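Local atomic coordinates of deoxyhypusine synthase, putative (Entamoeba histolytica, PDB entry 7L9R), a protein that probably catalyses the NAD-dependent transfer of an aminobutyl group from spermidine to a lysine of the eIF5A precursor, forming deoxyhypusine. Residues S100-R103 / D104-R107; M185-T188 / P189-I193; I207-A210 / A211-I215; D224-F227 / G228-T232. All coordinates share one frame; numbering follows the deposited sequence.

Contact 1: S100-R103 / D104-R107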
loop_
_atom_site.group_PDB
_atom_site.type_symbol
_atom_site.label_atom_id
_atom_site.label_comp_id
_atom_site.label_asym_id
_atom_site.label_seq_id
_atom_site.Cartn_x
_atom_site.Cartn_y
_atom_site.Cartn_z
ATOM N N SER B 100 19.169 8.789 -6.287
ATOM C CA SER B 100 18.814 10.135 -5.880
ATOM C C SER B 100 20.055 10.882 -5.402
ATOM O O SER B 100 21.164 10.338 -5.346
ATOM C CB SER B 100 17.771 10.090 -4.772
ATOM O OG SER B 100 18.399 9.845 -3.526
ATOM N N GLY B 101 19.856 12.137 -5.004
ATOM C CA GLY B 101 20.939 12.914 -4.432
ATOM C C GLY B 101 21.438 12.405 -3.097
ATOM O O GLY B 101 22.458 12.906 -2.610
ATOM N N LEU B 102 20.742 11.436 -2.493
ATOM C CA LEU B 102 21.215 10.842 -1.248
ATOM C C LEU B 102 22.593 10.223 -1.392
ATOM O O LEU B 102 23.303 10.077 -0.387
ATOM C CB LEU B 102 20.254 9.765 -0.760
ATOM C CG LEU B 102 18.988 10.206 -0.034
ATOM C CD1 LEU B 102 18.184 8.962 0.351
ATOM C CD2 LEU B 102 19.337 11.034 1.174
ATOM N N ARG B 103 22.969 9.834 -2.612
ATOM C CA ARG B 103 24.304 9.304 -2.870
ATOM C C ARG B 103 25.386 10.208 -2.294
ATOM O O ARG B 103 26.365 9.731 -1.710
ATOM C CB ARG B 103 24.495 9.132 -4.376
ATOM C CG ARG B 103 25.833 8.576 -4.784
ATOM C CD ARG B 103 26.734 9.662 -5.285
ATOM N NE ARG B 103 27.889 9.120 -5.982
ATOM C CZ ARG B 103 28.672 9.832 -6.777
ATOM N NH1 ARG B 103 28.452 11.121 -6.988
ATOM N NH2 ARG B 103 29.697 9.237 -7.379
ATOM N N ASP B 104 25.214 11.520 -2.430
ATOM C CA ASP B 104 26.236 12.441 -1.957
ATOM C C ASP B 104 26.147 12.662 -0.455
ATOM O O ASP B 104 27.174 12.891 0.198
ATOM C CB ASP B 104 26.122 13.731 -2.757
ATOM C CG ASP B 104 26.114 13.453 -4.256
ATOM O OD1 ASP B 104 27.132 12.934 -4.769
ATOM O OD2 ASP B 104 25.088 13.711 -4.914
ATOM N N THR B 105 24.950 12.527 0.117
ATOM C CA THR B 105 24.834 12.441 1.568
ATOM C C THR B 105 25.586 11.223 2.097
ATOM O O THR B 105 26.350 11.328 3.066
ATOM C CB THR B 105 23.354 12.395 1.969
ATOM O OG1 THR B 105 22.682 13.540 1.435
ATOM C CG2 THR B 105 23.197 12.383 3.483
ATOM N N PHE B 106 25.406 10.057 1.447
ATOM C CA PHE B 106 26.103 8.843 1.874
ATOM C C PHE B 106 27.612 9.006 1.749
ATOM O O PHE B 106 28.368 8.560 2.622
ATOM C CB PHE B 106 25.635 7.626 1.059
ATOM C CG PHE B 106 24.152 7.333 1.171
ATOM C CD1 PHE B 106 23.428 7.704 2.300
ATOM C CD2 PHE B 106 23.480 6.695 0.135
ATOM C CE1 PHE B 106 22.054 7.439 2.393
ATOM C CE2 PHE B 106 22.101 6.429 0.213
ATOM C CZ PHE B 106 21.388 6.799 1.345
ATOM N N ARG B 107 28.074 9.628 0.662
ATOM C CA ARG B 107 29.503 9.888 0.516
ATOM C C ARG B 107 30.028 10.690 1.703
ATOM O O ARG B 107 31.063 10.352 2.287
ATOM C CB ARG B 107 29.767 10.620 -0.804
ATOM C CG ARG B 107 31.247 10.889 -1.123
ATOM C CD ARG B 107 31.736 12.216 -0.547
ATOM N NE ARG B 107 30.822 13.314 -0.840
ATOM C CZ ARG B 107 30.822 14.480 -0.203
ATOM N NH1 ARG B 107 31.673 14.734 0.777
ATOM N NH2 ARG B 107 29.940 15.412 -0.553
#

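Contact 2: M185-T188 / P189-I193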
loop_
_atom_site.group_PDB
_atom_site.type_symbol
_atom_site.label_atom_id
_atom_site.label_comp_id
_atom_site.label_asym_id
_atom_site.label_seq_id
_atom_site.Cartn_x
_atom_site.Cartn_y
_atom_site.Cartn_z
ATOM N N MET B 185 40.697 -18.847 -5.945
ATOM C CA MET B 185 39.919 -18.730 -4.717
ATOM C C MET B 185 38.922 -17.587 -4.862
ATOM O O MET B 185 39.296 -16.491 -5.318
ATOM C CB MET B 185 40.824 -18.503 -3.500
ATOM C CG MET B 185 41.757 -19.672 -3.182
ATOM S SD MET B 185 40.888 -21.138 -2.588
ATOM C CE MET B 185 39.883 -20.402 -1.294
ATOM N N PRO B 186 37.652 -17.802 -4.515
ATOM C CA PRO B 186 36.636 -16.769 -4.749
ATOM C C PRO B 186 36.804 -15.533 -3.880
ATOM O O PRO B 186 37.327 -15.583 -2.763
ATOM C CB PRO B 186 35.322 -17.483 -4.410
ATOM C CG PRO B 186 35.718 -18.588 -3.490
ATOM C CD PRO B 186 37.079 -19.027 -3.928
ATOM N N PHE B 187 36.371 -14.413 -4.441
ATOM C CA PHE B 187 36.205 -13.116 -3.807
ATOM C C PHE B 187 34.813 -12.997 -3.187
ATOM O O PHE B 187 33.866 -13.664 -3.605
ATOM C CB PHE B 187 36.420 -12.014 -4.841
ATOM C CG PHE B 187 37.804 -11.989 -5.406
ATOM C CD1 PHE B 187 38.834 -11.377 -4.713
ATOM C CD2 PHE B 187 38.093 -12.649 -6.590
ATOM C CE1 PHE B 187 40.124 -11.366 -5.225
ATOM C CE2 PHE B 187 39.384 -12.656 -7.102
ATOM C CZ PHE B 187 40.398 -12.011 -6.419
ATOM N N THR B 188 34.693 -12.134 -2.180
ATOM C CA THR B 188 33.371 -11.819 -1.666
ATOM C C THR B 188 32.906 -10.488 -2.230
ATOM O O THR B 188 33.709 -9.715 -2.754
ATOM C CB THR B 188 33.374 -11.761 -0.136
ATOM O OG1 THR B 188 33.991 -10.545 0.299
ATOM C CG2 THR B 188 34.125 -12.942 0.438
ATOM N N PRO B 189 31.606 -10.189 -2.165
ATOM C CA PRO B 189 31.153 -8.871 -2.643
ATOM C C PRO B 189 31.848 -7.707 -1.957
ATOM O O PRO B 189 32.304 -6.778 -2.637
ATOM C CB PRO B 189 29.649 -8.902 -2.354
ATOM C CG PRO B 189 29.298 -10.341 -2.474
ATOM C CD PRO B 189 30.473 -11.099 -1.915
ATOM N N SER B 190 31.984 -7.748 -0.629
ATOM C CA SER B 190 32.612 -6.634 0.075
ATOM C C SER B 190 34.061 -6.451 -0.365
ATOM O O SER B 190 34.544 -5.317 -0.472
ATOM C CB SER B 190 32.544 -6.847 1.588
ATOM O OG SER B 190 33.525 -7.780 2.011
ATOM N N GLN B 191 34.766 -7.556 -0.639
ATOM C CA GLN B 191 36.133 -7.449 -1.140
ATOM C C GLN B 191 36.173 -6.827 -2.531
ATOM O O GLN B 191 37.018 -5.969 -2.806
ATOM C CB GLN B 191 36.804 -8.820 -1.174
ATOM C CG GLN B 191 37.002 -9.472 0.172
ATOM C CD GLN B 191 37.484 -10.908 0.034
ATOM O OE1 GLN B 191 37.679 -11.407 -1.082
ATOM N NE2 GLN B 191 37.682 -11.580 1.166
ATOM N N LEU B 192 35.275 -7.257 -3.422
ATOM C CA LEU B 192 35.211 -6.677 -4.760
ATOM C C LEU B 192 34.894 -5.192 -4.700
ATOM O O LEU B 192 35.410 -4.404 -5.503
ATOM C CB LEU B 192 34.158 -7.411 -5.597
ATOM C CG LEU B 192 34.478 -8.868 -5.956
ATOM C CD1 LEU B 192 33.327 -9.494 -6.721
ATOM C CD2 LEU B 192 35.766 -8.953 -6.765
ATOM N N ILE B 193 34.033 -4.794 -3.764
ATOM C CA ILE B 193 33.634 -3.397 -3.673
ATOM C C ILE B 193 34.782 -2.552 -3.136
ATOM O O ILE B 193 34.962 -1.399 -3.542
ATOM C CB ILE B 193 32.355 -3.269 -2.830
ATOM C CG1 ILE B 193 31.197 -3.951 -3.572
ATOM C CG2 ILE B 193 32.034 -1.788 -2.559
ATOM C CD1 ILE B 193 29.934 -4.126 -2.758
#

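Contact 3: I207-A210 / A211-I215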
loop_
_atom_site.group_PDB
_atom_site.type_symbol
_atom_site.label_atom_id
_atom_site.label_comp_id
_atom_site.label_asym_id
_atom_site.label_seq_id
_atom_site.Cartn_x
_atom_site.Cartn_y
_atom_site.Cartn_z
ATOM N N ILE B 207 32.109 4.587 -2.765
ATOM C CA ILE B 207 32.975 3.417 -2.602
ATOM C C ILE B 207 34.443 3.813 -2.463
ATOM O O ILE B 207 35.201 3.145 -1.748
ATOM C CB ILE B 207 32.785 2.399 -3.747
ATOM C CG1 ILE B 207 33.213 2.991 -5.091
ATOM C CG2 ILE B 207 31.342 1.906 -3.792
ATOM C CD1 ILE B 207 33.205 1.980 -6.211
ATOM N N THR B 208 34.882 4.894 -3.110
ATOM C CA THR B 208 36.272 5.303 -2.924
ATOM C C THR B 208 36.534 5.695 -1.477
ATOM O O THR B 208 37.555 5.310 -0.895
ATOM C CB THR B 208 36.636 6.452 -3.860
ATOM O OG1 THR B 208 36.609 5.998 -5.223
ATOM C CG2 THR B 208 38.024 6.993 -3.521
ATOM N N TRP B 209 35.612 6.446 -0.872
ATOM C CA TRP B 209 35.783 6.854 0.518
ATOM C C TRP B 209 35.576 5.691 1.479
ATOM O O TRP B 209 36.154 5.686 2.571
ATOM C CB TRP B 209 34.834 8.002 0.854
ATOM C CG TRP B 209 35.365 9.349 0.436
ATOM C CD1 TRP B 209 34.958 10.095 -0.629
ATOM C CD2 TRP B 209 36.405 10.099 1.077
ATOM N NE1 TRP B 209 35.673 11.258 -0.693
ATOM C CE2 TRP B 209 36.570 11.289 0.343
ATOM C CE3 TRP B 209 37.211 9.879 2.199
ATOM C CZ2 TRP B 209 37.510 12.263 0.692
ATOM C CZ3 TRP B 209 38.151 10.854 2.549
ATOM C CH2 TRP B 209 38.285 12.030 1.799
ATOM N N ALA B 210 34.750 4.709 1.110
ATOM C CA ALA B 210 34.607 3.539 1.968
ATOM C C ALA B 210 35.893 2.726 1.999
ATOM O O ALA B 210 36.293 2.222 3.055
ATOM C CB ALA B 210 33.433 2.683 1.509
ATOM N N ALA B 211 36.557 2.597 0.850
ATOM C CA ALA B 211 37.836 1.903 0.823
ATOM C C ALA B 211 38.901 2.689 1.581
ATOM O O ALA B 211 39.719 2.099 2.297
ATOM C CB ALA B 211 38.268 1.648 -0.620
ATOM N N LYS B 212 38.904 4.024 1.446
ATOM C CA LYS B 212 39.887 4.830 2.168
ATOM C C LYS B 212 39.742 4.675 3.677
ATOM O O LYS B 212 40.736 4.495 4.388
ATOM C CB LYS B 212 39.768 6.312 1.796
ATOM C CG LYS B 212 40.523 6.752 0.548
ATOM C CD LYS B 212 40.954 8.231 0.685
ATOM C CE LYS B 212 41.062 8.949 -0.663
ATOM N NZ LYS B 212 39.835 9.748 -0.998
ATOM N N ASN B 213 38.510 4.721 4.187
ATOM C CA ASN B 213 38.279 4.711 5.626
ATOM C C ASN B 213 37.900 3.333 6.156
ATOM O O ASN B 213 37.427 3.225 7.294
ATOM C CB ASN B 213 37.220 5.748 6.002
ATOM C CG ASN B 213 37.651 7.158 5.658
ATOM O OD1 ASN B 213 38.845 7.447 5.612
ATOM N ND2 ASN B 213 36.691 8.046 5.436
ATOM N N ASN B 214 38.131 2.282 5.371
ATOM C CA ASN B 214 37.925 0.908 5.816
ATOM C C ASN B 214 36.509 0.718 6.343
ATOM O O ASN B 214 36.276 0.135 7.406
ATOM C CB ASN B 214 38.961 0.506 6.865
ATOM C CG ASN B 214 40.369 0.609 6.342
ATOM O OD1 ASN B 214 41.237 1.223 6.963
ATOM N ND2 ASN B 214 40.604 0.015 5.181
ATOM N N ILE B 215 35.552 1.234 5.587
ATOM C CA ILE B 215 34.146 0.997 5.853
ATOM C C ILE B 215 33.703 -0.092 4.883
ATOM O O ILE B 215 33.708 0.096 3.660
ATOM C CB ILE B 215 33.325 2.286 5.732
ATOM C CG1 ILE B 215 33.702 3.214 6.900
ATOM C CG2 ILE B 215 31.833 1.983 5.733
ATOM C CD1 ILE B 215 33.383 4.679 6.689
#

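Contact 4: D224-F227 / G228-T232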
loop_
_atom_site.group_PDB
_atom_site.type_symbol
_atom_site.label_atom_id
_atom_site.label_comp_id
_atom_site.label_asym_id
_atom_site.label_seq_id
_atom_site.Cartn_x
_atom_site.Cartn_y
_atom_site.Cartn_z
ATOM N N ASP B 224 23.404 -9.703 -9.108
ATOM C CA ASP B 224 22.068 -9.587 -9.683
ATOM C C ASP B 224 21.859 -8.258 -10.398
ATOM O O ASP B 224 20.803 -8.052 -10.998
ATOM C CB ASP B 224 21.000 -9.769 -8.591
ATOM C CG ASP B 224 19.584 -9.860 -9.154
ATOM O OD1 ASP B 224 19.291 -10.817 -9.905
ATOM O OD2 ASP B 224 18.760 -8.974 -8.838
ATOM N N GLY B 225 22.838 -7.352 -10.354
ATOM C CA GLY B 225 22.745 -6.075 -11.010
ATOM C C GLY B 225 23.622 -5.983 -12.241
ATOM O O GLY B 225 24.041 -6.994 -12.823
ATOM N N LEU B 226 23.929 -4.741 -12.634
ATOM C CA LEU B 226 24.713 -4.507 -13.844
ATOM C C LEU B 226 26.053 -5.235 -13.789
ATOM O O LEU B 226 26.534 -5.735 -14.816
ATOM C CB LEU B 226 24.928 -3.008 -14.044
ATOM C CG LEU B 226 25.582 -2.587 -15.355
ATOM C CD1 LEU B 226 24.714 -3.014 -16.530
ATOM C CD2 LEU B 226 25.832 -1.081 -15.370
ATOM N N PHE B 227 26.654 -5.329 -12.595
ATOM C CA PHE B 227 27.866 -6.131 -12.426
ATOM C C PHE B 227 27.665 -7.558 -12.929
ATOM O O PHE B 227 28.532 -8.108 -13.618
ATOM C CB PHE B 227 28.306 -6.130 -10.957
ATOM C CG PHE B 227 29.658 -6.764 -10.719
ATOM C CD1 PHE B 227 30.821 -6.029 -10.859
ATOM C CD2 PHE B 227 29.760 -8.089 -10.336
ATOM C CE1 PHE B 227 32.061 -6.610 -10.639
ATOM C CE2 PHE B 227 30.990 -8.673 -10.116
ATOM C CZ PHE B 227 32.146 -7.934 -10.272
ATOM N N GLY B 228 26.520 -8.170 -12.615
ATOM C CA GLY B 228 26.268 -9.522 -13.090
ATOM C C GLY B 228 26.029 -9.575 -14.588
ATOM O O GLY B 228 26.492 -10.495 -15.265
ATOM N N THR B 229 25.334 -8.572 -15.130
ATOM C CA THR B 229 25.185 -8.465 -16.580
ATOM C C THR B 229 26.541 -8.446 -17.276
ATOM O O THR B 229 26.730 -9.112 -18.302
ATOM C CB THR B 229 24.397 -7.204 -16.938
ATOM O OG1 THR B 229 23.137 -7.212 -16.257
ATOM C CG2 THR B 229 24.167 -7.119 -18.448
ATOM N N CYS B 230 27.503 -7.699 -16.724
ATOM C CA CYS B 230 28.835 -7.646 -17.321
ATOM C C CYS B 230 29.536 -8.992 -17.245
ATOM O O CYS B 230 30.292 -9.352 -18.155
ATOM C CB CYS B 230 29.675 -6.570 -16.637
ATOM S SG CYS B 230 29.057 -4.911 -16.916
ATOM N N ILE B 231 29.313 -9.746 -16.166
ATOM C CA ILE B 231 29.850 -11.100 -16.098
ATOM C C ILE B 231 29.263 -11.952 -17.213
ATOM O O ILE B 231 29.982 -12.687 -17.898
ATOM C CB ILE B 231 29.575 -11.717 -14.715
ATOM C CG1 ILE B 231 30.452 -11.065 -13.650
ATOM C CG2 ILE B 231 29.771 -13.236 -14.752
ATOM C CD1 ILE B 231 30.116 -11.508 -12.248
ATOM N N THR B 232 27.948 -11.843 -17.426
ATOM C CA THR B 232 27.272 -12.654 -18.434
ATOM C C THR B 232 27.791 -12.335 -19.831
ATOM O O THR B 232 28.083 -13.242 -20.620
ATOM C CB THR B 232 25.764 -12.410 -18.359
ATOM O OG1 THR B 232 25.258 -12.875 -17.100
ATOM C CG2 THR B 232 25.050 -13.132 -19.491
#

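Contact 1: S100-R103 / D104-R107
One face of the Phe106 ring is laid against Leu102 one helical turn earlier. The carbonyl oxygen Leu102 O sits 3.3 Å above the ring plane, displaced toward the rim, and on the same face Leu102 CB makes a CH-pi contact 4.2 Å from the ring centroid. Phe106 CG stands anti to its own carbonyl carbon (chi1 -60°), which turns the ring back over the preceding turn; Phe93 also stacks with it, and an aromatic side chain suits this buried place. Near the edge of the Arg103 guanidinium lies Asp104 OD1, held by NH1 in a salt bridge of 3.2 Å. The two flat groups are steeply turned, their planes 74° apart, and within the pair the bond uses OD1 alone, while OD2 accepts from Gly28 N of the second subunit. Arg103 NE pairs with Asp128. In the backbone, Phe106 N donates to Leu102 O at 2.8 Å and Arg107 N to Arg103 O at 2.9 Å. Ser100 OG, short enough to fold back, accepts from Leu102 N at 3.0 Å. This is the capped first turn of helix 102-111, packed beside the parallel sheet of a Rossmann-like fold.

Contact 2: M185-T188 / P189-I193
Thr188 and Gln191 form a capping box at the start of helix 189-200, and Phe187 with Leu192 adds the hydrophobic staple that often accompanies it. Thr188 is the N-cap: its OG1 accepts from Gln191 N at 3.2 Å, having been placed between the backbone N and the carbonyl carbon by chi1 of 75°. The return bond is weak, from Thr188 N to Gln191 OE1 at 3.3 Å. Glutamine reaches that far because its chain runs extended beyond CG, and on the way Gln191 CG passes 3.2 Å from Thr188 OG1. The methyl Thr188 CG2 rests 3.9 Å from Gln191 NE2, beside the amide. Regular helical bonding begins with Leu192 N donating to Thr188 O at 3.0 Å. In the staple, Leu192 CD2 touches Phe187 CB at 3.7 Å, the two side chains crossing at about a right angle; the phenyl ring and the Gln191 amide are also almost perpendicular. Proline suits position 189, where a first-turn residue needs no N-H for a helical bond. Asp249 of helix 247-258 accepts from both Thr188 OG1 and Ser190 OG. Ile177 of helix 160-179 packs on Phe187 and Leu192, while Ser190 and Ile193 lie against strand 216-218.

Contact 3: I207-A210 / A211-I215
Ala210 and Ile215 close a Schellman motif at the C-terminal end of helix 206-212. Its backbone signature is the bond from Ile215 N back to Ala210 O, 2.8 Å long and in the carbonyl plane, enclosing a weak bond from Asn214 N to Ala211 O. Asn214 takes the left-handed helical conformation (phi 54°), which asparagine adopts more readily than most residues. Upstream the helix is regular: Ala211 N bonds to Ile207 O, Lys212 N to Thr208 O and Asn213 N to Trp209 O.

The apolar part of the motif is small. Ala210 CB meets Ile215 CB at 4.2 Å, and the compact alanine lets the chain turn back closely while isoleucine continues into the buried side, against Val110 of helix 102-111.

A polar contact lies at the edge of the indole. Asn213 lies alongside Trp209, pointing the same way, with ND2 near the ring plane at the edge, 3.8 Å from Trp209 CE3. The hydrogen bond of this amide nitrogen is to Val110 O, and Trp209 NE1 donates to Thr203 O, so both flat groups have outside partners that would limit their rotation.

The charged contact is a cation-pi interaction on the exposed side of the helix. The long chain of Lys212 bends at its end (chi4 97°), bringing the ammonium over a face of the indole. Lys212 NZ stands 3.7 Å from the centroid of the Trp209 six-membered ring, 7° off its normal.

Contact 4: D224-F227 / G228-T232
Gly225 O accepts from Thr229 N at 3.1 Å and, weakly, from Gly228 N at 2.8 Å, starting the series of helical i to i+4 bonds that Leu226 O to Cys230 N and Phe227 O to Ile231 N continue. This is the N-terminal turn of helix 226-237, with Gly225 at the N-cap; glycine easily takes its extended conformation but brings no capping side chain. The carboxylate of Glu126 accepts from Phe227 N, a first-turn N-H, probably taking over part of the capping. Phe227 and Ile231, one turn apart, cross obliquely, and Ile231 CD1 reaches Phe227 CE2 at 3.7 Å. Phe227 CG lies anti to the backbone N (chi1 -172°), where the ring also meets Ile174 of helix 160-179. Leu226 and Cys230 meet more loosely, CG to SG at 4.5 Å, and Lys167 touches both. Gly228 is buried where a side chain would run toward the backbone of Asp224 and Gly225. Ile231 and Thr232 reach the third subunit, packing on its Val247 and Asn254 respectively. The Thr232 hydroxyl folds back onto the helix: Gly228 O is bonded twice, by Thr232 N at 2.9 Å and by Thr232 OG1, which approaches from above the carbonyl plane at 3.2 Å.

All four contacts are local turns at helix ends: contacts 1, 2 and 4 begin helices, whereas contact 3 ends one. Contacts 1 and 2 are mostly buried; contacts 3 and 4 are only partly so, and contact 3 carries its lysine at the surface. Side chains cap the starts in contacts 1 (a serine) and 2 (a threonine-glutamine box), whereas contact 4 has a glycine at its N-cap. Contact 3 touches contact 1 through Arg107 and Trp209, and contact 2 through Ile193 and Ile207; contact 2 in turn meets contact 4 through Leu192 and Phe227. Contact 1 faces the second subunit, contacts 2 and 4 the third, and contact 3 none.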